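Local coordinates for protein molinate hydrolase (Gulosibacter molinativorax, PDB 4UB9) that hydrolyses the thiocarbamate herbicide molinate and is a zinc-binding member of the amidohydrolase family, at residues M106-L115 / P180-M190; S326-A334 / V403-K411. All coordinates share one frame; numbering follows the deposited sequence.

In the fold
Both contacts belong to the TIM-barrel domain of the amidohydrolase family, and they approach its zinc site from different parts of the fold. In interaction 1 the loop leading into helix 111-118 meets the long loop after strand 174-175, and the side chain of M107 lies about 7 Å from the zinc ion. Interaction 2 ties strand 326-328 and the loop after it to helix 400-410; the side chain of Q329 there is about 4 Å from that of the zinc ligand H302 and about 6 Å from the metal. The centres of the two contacts are 26 Å apart, their nearest atoms about 8 Å, so they do not touch.

Interaction 1 of 2, residues M106-L115 / P180-M190; sequences MMGRGGIEYL and PFTGDFMRPSM
R187 reaches across to the carbonyl of M107 and grips O side-on with two nitrogens: R187 NE lies 3.0 Å from M107 O, whereas NH2, at 3.3 Å, comes from above the carbonyl plane. Arginine suits the place because NE and NH2 can converge on one acceptor. A water lies within hydrogen-bonding distance of both M107 O and M186 O. R187 NH2 also passes 3.4 Å from G108 CA, where any CB would clash with it, so glycine fits. M190 SD sits 3.7 Å from G108 CA and over one face of the R187 guanidinium, toward the rim.

Next to this, M107 CG meets the F185 ring at CD2, 3.6 Å away, while M106 O lies at the ring edge and P180 CA over one face, toward the rim. F185 CG stands beside its own backbone N (chi1 -68°), which turns the ring to these partners. A second aromatic, F181, has its far end between I112 CG1 and L115 CD1, the latter 3.8 Å from F181 CE2, so the start of helix 111-118 rests on it.

Farther out, W145 and H246 meet the F185 ring, M204 of helix 198-209 packs on F181, and R109 NH1 bonds to R193 O of the second subunit. Packing of a loop and the helix start after it against another loop that follows a barrel strand belongs to the TIM-barrel amidohydrolase fold, here bordering the zinc site and a subunit interface.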
loop_
_atom_site.group_PDB
_atom_site.type_symbol
_atom_site.label_atom_id
_atom_site.label_comp_id
_atom_site.label_asym_id
_atom_site.label_seq_id
_atom_site.Cartn_x
_atom_site.Cartn_y
_atom_site.Cartn_z
ATOM N N MET A 106 12.783 12.774 6.137
ATOM C CA MET A 106 11.659 12.039 6.773
ATOM C C MET A 106 10.337 12.170 6.041
ATOM O O MET A 106 9.438 11.416 6.280
ATOM C CB MET A 106 11.502 12.469 8.219
ATOM C CG MET A 106 12.662 11.980 9.067
ATOM S SD MET A 106 12.551 12.797 10.643
ATOM C CE MET A 106 14.259 12.942 11.088
ATOM N N MET A 107 10.224 13.115 5.118
ATOM C CA MET A 107 9.023 13.199 4.272
ATOM C C MET A 107 8.993 12.180 3.153
ATOM O O MET A 107 8.005 12.084 2.402
ATOM C CB MET A 107 8.884 14.589 3.663
ATOM C CG MET A 107 8.705 15.690 4.702
ATOM S SD MET A 107 8.021 17.208 3.994
ATOM C CE MET A 107 9.249 17.542 2.773
ATOM N N GLY A 108 10.057 11.406 3.060
ATOM C CA GLY A 108 10.131 10.299 2.114
ATOM C C GLY A 108 10.716 9.097 2.787
ATOM O O GLY A 108 10.332 8.760 3.874
ATOM N N ARG A 109 11.681 8.464 2.135
ATOM C CA ARG A 109 12.361 7.293 2.665
ATOM C C ARG A 109 13.425 7.681 3.667
ATOM O O ARG A 109 14.024 8.726 3.534
ATOM C CB ARG A 109 13.086 6.539 1.576
ATOM C CG ARG A 109 12.257 6.210 0.390
ATOM C CD ARG A 109 13.091 5.729 -0.798
ATOM N NE ARG A 109 12.154 5.356 -1.837
ATOM C CZ ARG A 109 11.648 4.135 -1.958
ATOM N NH1 ARG A 109 12.047 3.161 -1.148
ATOM N NH2 ARG A 109 10.717 3.875 -2.887
ATOM N N GLY A 110 13.684 6.802 4.625
ATOM C CA GLY A 110 14.868 6.943 5.477
ATOM C C GLY A 110 14.620 7.217 6.940
ATOM O O GLY A 110 15.539 7.077 7.768
ATOM N N GLY A 111 13.421 7.688 7.260
ATOM C CA GLY A 111 13.102 8.097 8.646
ATOM C C GLY A 111 13.388 7.016 9.676
ATOM O O GLY A 111 13.974 7.271 10.728
ATOM N N ILE A 112 12.984 5.790 9.362
ATOM C CA ILE A 112 13.103 4.720 10.321
ATOM C C ILE A 112 14.570 4.438 10.577
ATOM O O ILE A 112 15.011 4.438 11.726
ATOM C CB ILE A 112 12.430 3.447 9.879
ATOM C CG1 ILE A 112 10.920 3.643 9.741
ATOM C CG2 ILE A 112 12.662 2.345 10.920
ATOM C CD1 ILE A 112 10.243 2.518 9.006
ATOM N N GLU A 113 15.296 4.174 9.499
ATOM C CA GLU A 113 16.693 3.742 9.594
ATOM C C GLU A 113 17.545 4.802 10.246
ATOM O O GLU A 113 18.337 4.520 11.146
ATOM C CB GLU A 113 17.287 3.325 8.241
ATOM C CG GLU A 113 17.296 4.409 7.170
ATOM C CD GLU A 113 17.385 3.846 5.756
ATOM O OE1 GLU A 113 18.522 3.668 5.235
ATOM O OE2 GLU A 113 16.315 3.641 5.128
ATOM N N TYR A 114 17.307 6.043 9.888
ATOM C CA TYR A 114 18.055 7.155 10.490
ATOM C C TYR A 114 17.772 7.322 11.994
ATOM O O TYR A 114 18.684 7.421 12.814
ATOM C CB TYR A 114 17.667 8.402 9.743
ATOM C CG TYR A 114 18.194 9.756 10.189
ATOM C CD1 TYR A 114 19.490 10.192 9.835
ATOM C CD2 TYR A 114 17.377 10.659 10.828
ATOM C CE1 TYR A 114 19.937 11.464 10.155
ATOM C CE2 TYR A 114 17.822 11.952 11.145
ATOM C CZ TYR A 114 19.100 12.329 10.825
ATOM O OH TYR A 114 19.507 13.593 11.141
ATOM N N LEU A 115 16.500 7.353 12.366
ATOM C CA LEU A 115 16.197 7.582 13.789
ATOM C C LEU A 115 16.602 6.395 14.665
ATOM O O LEU A 115 16.947 6.574 15.835
ATOM C CB LEU A 115 14.729 7.932 13.990
ATOM C CG LEU A 115 14.371 9.327 13.414
ATOM C CD1 LEU A 115 12.866 9.579 13.427
ATOM C CD2 LEU A 115 15.061 10.417 14.184
ATOM N N PRO A 180 7.007 12.617 12.805
ATOM C CA PRO A 180 7.474 11.959 11.562
ATOM C C PRO A 180 6.807 10.644 11.242
ATOM O O PRO A 180 6.924 10.184 10.115
ATOM C CB PRO A 180 8.969 11.751 11.798
ATOM C CG PRO A 180 9.125 11.796 13.300
ATOM C CD PRO A 180 8.082 12.750 13.797
ATOM N N PHE A 181 6.085 10.037 12.175
ATOM C CA PHE A 181 5.380 8.767 11.840
ATOM C C PHE A 181 3.853 8.947 11.845
ATOM O O PHE A 181 3.085 8.057 12.069
ATOM C CB PHE A 181 5.893 7.648 12.684
ATOM C CG PHE A 181 7.360 7.471 12.511
ATOM C CD1 PHE A 181 7.858 7.109 11.273
ATOM C CD2 PHE A 181 8.255 7.793 13.530
ATOM C CE1 PHE A 181 9.227 7.019 11.075
ATOM C CE2 PHE A 181 9.603 7.707 13.321
ATOM C CZ PHE A 181 10.086 7.310 12.093
ATOM N N THR A 182 3.500 10.109 11.377
ATOM C CA THR A 182 2.163 10.644 11.356
ATOM C C THR A 182 1.803 10.877 9.875
ATOM O O THR A 182 2.631 10.750 8.997
ATOM C CB THR A 182 2.279 11.962 12.134
ATOM O OG1 THR A 182 1.782 11.780 13.445
ATOM C CG2 THR A 182 1.679 13.058 11.472
ATOM N N GLY A 183 0.567 11.229 9.609
ATOM C CA GLY A 183 0.118 11.557 8.251
ATOM C C GLY A 183 0.857 12.699 7.596
ATOM O O GLY A 183 0.951 12.795 6.352
ATOM N N ASP A 184 1.301 13.604 8.432
ATOM C CA ASP A 184 2.117 14.723 7.987
ATOM C C ASP A 184 3.444 14.364 7.254
ATOM O O ASP A 184 4.017 15.207 6.581
ATOM C CB ASP A 184 2.387 15.639 9.155
ATOM C CG ASP A 184 1.133 16.368 9.618
ATOM O OD1 ASP A 184 0.424 16.921 8.799
ATOM O OD2 ASP A 184 0.874 16.430 10.803
ATOM N N PHE A 185 3.907 13.125 7.370
ATOM C CA PHE A 185 5.108 12.701 6.666
ATOM C C PHE A 185 4.878 11.449 5.850
ATOM O O PHE A 185 5.792 10.878 5.358
ATOM C CB PHE A 185 6.236 12.452 7.650
ATOM C CG PHE A 185 6.740 13.700 8.315
ATOM C CD1 PHE A 185 6.009 14.305 9.318
ATOM C CD2 PHE A 185 7.962 14.251 7.943
ATOM C CE1 PHE A 185 6.501 15.419 9.966
ATOM C CE2 PHE A 185 8.449 15.374 8.561
ATOM C CZ PHE A 185 7.709 15.983 9.568
ATOM N N MET A 186 3.642 11.079 5.643
ATOM C CA MET A 186 3.352 9.979 4.765
ATOM C C MET A 186 3.253 10.375 3.297
ATOM O O MET A 186 3.067 11.542 2.956
ATOM C CB MET A 186 2.023 9.351 5.154
ATOM C CG MET A 186 2.114 8.423 6.341
ATOM S SD MET A 186 0.478 7.911 6.970
ATOM C CE MET A 186 -0.548 7.745 5.538
ATOM N N ARG A 187 3.353 9.364 2.443
ATOM C CA ARG A 187 2.900 9.442 1.039
ATOM C C ARG A 187 2.004 8.268 0.795
ATOM O O ARG A 187 2.065 7.295 1.517
ATOM C CB ARG A 187 4.078 9.412 0.044
ATOM C CG ARG A 187 5.136 10.450 0.372
ATOM C CD ARG A 187 6.069 10.650 -0.797
ATOM N NE ARG A 187 7.227 11.412 -0.378
ATOM C CZ ARG A 187 8.344 11.546 -1.080
ATOM N NH1 ARG A 187 8.441 11.028 -2.290
ATOM N NH2 ARG A 187 9.369 12.214 -0.560
ATOM N N PRO A 188 1.199 8.316 -0.259
ATOM C CA PRO A 188 0.301 7.211 -0.517
ATOM C C PRO A 188 0.982 5.842 -0.486
ATOM O O PRO A 188 0.443 4.908 0.094
ATOM C CB PRO A 188 -0.232 7.510 -1.936
ATOM C CG PRO A 188 -0.146 9.008 -2.051
ATOM C CD PRO A 188 1.148 9.329 -1.340
ATOM N N SER A 189 2.147 5.729 -1.096
ATOM C CA SER A 189 2.840 4.456 -1.097
ATOM C C SER A 189 3.958 4.357 -0.015
ATOM O O SER A 189 4.625 3.325 0.083
ATOM C CB SER A 189 3.475 4.217 -2.448
ATOM O OG SER A 189 4.573 5.112 -2.548
ATOM N N MET A 190 4.139 5.396 0.788
ATOM C CA MET A 190 5.111 5.372 1.862
ATOM C C MET A 190 4.460 5.584 3.216
ATOM O O MET A 190 4.119 6.702 3.595
ATOM C CB MET A 190 6.125 6.465 1.696
ATOM C CG MET A 190 6.941 6.345 0.442
ATOM S SD MET A 190 8.262 7.581 0.476
ATOM C CE MET A 190 8.708 7.376 -1.261
HETATM O O HOH W 1 5.445 13.431 3.273
#

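Interaction 2 of 2, residues S326-A334 / V403-K411; sequences SEVQPTTIA and VWMQAMVEK
The backbones come closest where the CA of T332, the N-cap of helix 333-341, stands 4.4 Å from the CA of A407, after strand 326-328 has given way to an extended loop running over helix 400-410. Alanine suits this spot because its small CB lets the loop approach closely.

W404 carries one end. With CG anti to the backbone N (chi1 -172°), its indole reaches back to the strand, and W404 NE1 donates to V328 O at 2.8 Å in a nearly straight bond (171°) that lies in the ring plane but tilted from the carbonyl plane. P330 CG lies over the face of the five-membered ring of W404 in a CH-pi contact, 4.2 Å from its centroid. The compact proline ring also packs with CG against M408 SD. M408 CG shares that face of the indole with P330, both toward the rim, and its bent chain carries M408 CE on to V328 CG2 at 3.5 Å.

At the other end E410 holds the start of helix 333-341. E410 OE1 takes the I333 N-H, with I333 N 2.8 Å away on its syn side, and Q406 NE2, which also bonds to E392, reaches E410 OE2 at 3.3 Å, nearly along the C-O axis. T332 CG2 meanwhile packs on V403 CG1, its OG1 bonding to E392 and capping Q335 N. With an alanine here instead of E410, the I333 N-H is likely to lose its acceptor and Q406 one of its two carboxylate partners. K411 bends over P330 so that NZ reaches T331 O in the carbonyl plane, while H355 and a water shared with T331 N also meet that nitrogen.

The chemistry is therefore divided: an apolar centre round P330 and polar grips on three backbone groups, V328 O, T331 O and I333 N. The carboxylate at the N-terminal end of helix 333-341 is probably favoured by the helix dipole.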
loop_
_atom_site.group_PDB
_atom_site.type_symbol
_atom_site.label_atom_id
_atom_site.label_comp_id
_atom_site.label_asym_id
_atom_site.label_seq_id
_atom_site.Cartn_x
_atom_site.Cartn_y
_atom_site.Cartn_z
ATOM N N SER A 326 9.477 37.681 4.235
ATOM C CA SER A 326 9.149 36.367 3.643
ATOM C C SER A 326 10.384 35.519 3.430
ATOM O O SER A 326 11.345 36.000 2.801
ATOM C CB SER A 326 8.535 36.591 2.277
ATOM O OG SER A 326 7.329 37.277 2.382
ATOM N N GLU A 327 10.416 34.279 3.919
ATOM C CA GLU A 327 11.415 33.354 3.410
ATOM C C GLU A 327 10.814 32.586 2.284
ATOM O O GLU A 327 9.627 32.311 2.267
ATOM C CB GLU A 327 12.209 32.493 4.433
ATOM C CG GLU A 327 11.690 31.163 4.842
ATOM C CD GLU A 327 12.106 29.959 4.005
ATOM O OE1 GLU A 327 13.054 29.228 4.365
ATOM O OE2 GLU A 327 11.382 29.692 3.049
ATOM N N VAL A 328 11.656 32.277 1.319
ATOM C CA VAL A 328 11.239 31.533 0.128
ATOM C C VAL A 328 12.278 30.492 -0.151
ATOM O O VAL A 328 13.407 30.592 0.335
ATOM C CB VAL A 328 11.072 32.401 -1.101
ATOM C CG1 VAL A 328 10.071 33.505 -0.820
ATOM C CG2 VAL A 328 12.394 32.997 -1.498
ATOM N N GLN A 329 11.833 29.434 -0.815
ATOM C CA GLN A 329 12.666 28.217 -1.010
ATOM C C GLN A 329 12.594 27.843 -2.464
ATOM O O GLN A 329 11.662 27.171 -2.892
ATOM C CB GLN A 329 12.217 27.058 -0.144
ATOM C CG GLN A 329 12.517 27.348 1.313
ATOM C CD GLN A 329 11.959 26.331 2.277
ATOM O OE1 GLN A 329 11.660 25.199 1.909
ATOM N NE2 GLN A 329 11.851 26.724 3.512
ATOM N N PRO A 330 13.535 28.373 -3.243
ATOM C CA PRO A 330 13.517 28.164 -4.645
ATOM C C PRO A 330 14.405 27.017 -5.059
ATOM O O PRO A 330 15.174 26.444 -4.299
ATOM C CB PRO A 330 14.099 29.460 -5.158
ATOM C CG PRO A 330 15.186 29.712 -4.169
ATOM C CD PRO A 330 14.592 29.327 -2.853
ATOM N N THR A 331 14.315 26.785 -6.330
ATOM C CA THR A 331 14.965 25.721 -6.973
ATOM C C THR A 331 15.683 26.336 -8.191
ATOM O O THR A 331 15.186 27.273 -8.803
ATOM C CB THR A 331 13.860 24.751 -7.330
ATOM O OG1 THR A 331 14.370 23.424 -7.337
ATOM C CG2 THR A 331 13.209 25.143 -8.560
ATOM N N THR A 332 16.895 25.882 -8.475
ATOM C CA THR A 332 17.639 26.393 -9.625
ATOM C C THR A 332 17.004 25.908 -10.899
ATOM O O THR A 332 16.216 24.961 -10.920
ATOM C CB THR A 332 19.095 25.937 -9.641
ATOM O OG1 THR A 332 19.160 24.515 -9.728
ATOM C CG2 THR A 332 19.832 26.386 -8.416
ATOM N N ILE A 333 17.369 26.533 -11.994
ATOM C CA ILE A 333 16.852 26.105 -13.315
ATOM C C ILE A 333 17.115 24.630 -13.601
ATOM O O ILE A 333 16.239 23.903 -14.024
ATOM C CB ILE A 333 17.497 26.957 -14.430
ATOM C CG1 ILE A 333 16.899 28.377 -14.371
ATOM C CG2 ILE A 333 17.271 26.333 -15.810
ATOM C CD1 ILE A 333 17.754 29.435 -15.045
ATOM N N ALA A 334 18.344 24.210 -13.311
ATOM C CA ALA A 334 18.792 22.855 -13.597
ATOM C C ALA A 334 18.126 21.816 -12.694
ATOM O O ALA A 334 17.626 20.789 -13.147
ATOM C CB ALA A 334 20.291 22.756 -13.455
ATOM N N VAL A 403 23.411 27.447 -3.140
ATOM C CA VAL A 403 22.424 27.136 -4.164
ATOM C C VAL A 403 21.247 28.111 -4.162
ATOM O O VAL A 403 20.697 28.478 -5.223
ATOM C CB VAL A 403 21.902 25.690 -4.000
ATOM C CG1 VAL A 403 20.791 25.371 -5.005
ATOM C CG2 VAL A 403 23.061 24.711 -4.182
ATOM N N TRP A 404 20.811 28.486 -2.975
ATOM C CA TRP A 404 19.668 29.433 -2.819
ATOM C C TRP A 404 19.979 30.768 -3.510
ATOM O O TRP A 404 19.218 31.272 -4.327
ATOM C CB TRP A 404 19.401 29.672 -1.318
ATOM C CG TRP A 404 18.156 30.451 -0.991
ATOM C CD1 TRP A 404 16.969 29.944 -0.574
ATOM C CD2 TRP A 404 18.005 31.864 -1.010
ATOM N NE1 TRP A 404 16.084 30.960 -0.316
ATOM C CE2 TRP A 404 16.696 32.149 -0.587
ATOM C CE3 TRP A 404 18.860 32.925 -1.335
ATOM C CZ2 TRP A 404 16.211 33.439 -0.494
ATOM C CZ3 TRP A 404 18.387 34.206 -1.230
ATOM C CH2 TRP A 404 17.067 34.460 -0.810
ATOM N N MET A 405 21.146 31.281 -3.165
ATOM C CA MET A 405 21.654 32.536 -3.735
ATOM C C MET A 405 21.772 32.474 -5.229
ATOM O O MET A 405 21.261 33.315 -5.956
ATOM C CB MET A 405 22.978 32.883 -3.112
ATOM C CG MET A 405 22.793 33.519 -1.738
ATOM S SD MET A 405 24.330 34.053 -0.993
ATOM C CE MET A 405 23.942 34.226 0.732
ATOM N N GLN A 406 22.330 31.395 -5.704
ATOM C CA GLN A 406 22.407 31.166 -7.165
ATOM C C GLN A 406 21.025 31.139 -7.793
ATOM O O GLN A 406 20.775 31.815 -8.792
ATOM C CB GLN A 406 23.159 29.836 -7.443
ATOM C CG GLN A 406 23.236 29.512 -8.922
ATOM C CD GLN A 406 23.916 28.188 -9.189
ATOM O OE1 GLN A 406 24.795 27.767 -8.451
ATOM N NE2 GLN A 406 23.460 27.508 -10.199
ATOM N N ALA A 407 20.100 30.361 -7.197
ATOM C CA ALA A 407 18.735 30.243 -7.765
ATOM C C ALA A 407 18.041 31.596 -7.809
ATOM O O ALA A 407 17.321 31.923 -8.742
ATOM C CB ALA A 407 17.899 29.296 -6.956
ATOM N N MET A 408 18.218 32.369 -6.744
ATOM C CA MET A 408 17.510 33.660 -6.651
ATOM C C MET A 408 18.047 34.631 -7.725
ATOM O O MET A 408 17.293 35.262 -8.425
ATOM C CB MET A 408 17.613 34.225 -5.228
ATOM C CG MET A 408 16.772 33.440 -4.211
ATOM S SD MET A 408 14.999 33.395 -4.615
ATOM C CE MET A 408 14.439 34.827 -3.717
ATOM N N VAL A 409 19.367 34.681 -7.843
ATOM C CA VAL A 409 20.023 35.500 -8.828
ATOM C C VAL A 409 19.603 35.077 -10.221
ATOM O O VAL A 409 19.309 35.926 -11.032
ATOM C CB VAL A 409 21.534 35.450 -8.674
ATOM C CG1 VAL A 409 22.229 36.133 -9.857
ATOM C CG2 VAL A 409 21.920 36.128 -7.367
ATOM N N GLU A 410 19.511 33.775 -10.507
ATOM C CA GLU A 410 18.932 33.305 -11.816
ATOM C C GLU A 410 17.548 33.882 -12.094
ATOM O O GLU A 410 17.142 34.041 -13.220
ATOM C CB GLU A 410 18.773 31.773 -11.884
ATOM C CG GLU A 410 20.066 30.967 -11.947
ATOM C CD GLU A 410 19.863 29.442 -11.810
ATOM O OE1 GLU A 410 18.711 28.960 -11.660
ATOM O OE2 GLU A 410 20.897 28.745 -11.792
ATOM N N LYS A 411 16.794 34.118 -11.051
ATOM C CA LYS A 411 15.456 34.660 -11.220
ATOM C C LYS A 411 15.428 36.175 -11.216
ATOM O O LYS A 411 14.362 36.762 -11.154
ATOM C CB LYS A 411 14.547 34.174 -10.095
ATOM C CG LYS A 411 14.301 32.681 -10.125
ATOM C CD LYS A 411 13.507 32.275 -8.898
ATOM C CE LYS A 411 13.947 30.931 -8.360
ATOM N NZ LYS A 411 13.541 29.849 -9.258
HETATM O O HOH W 2 11.770 28.133 -7.660
#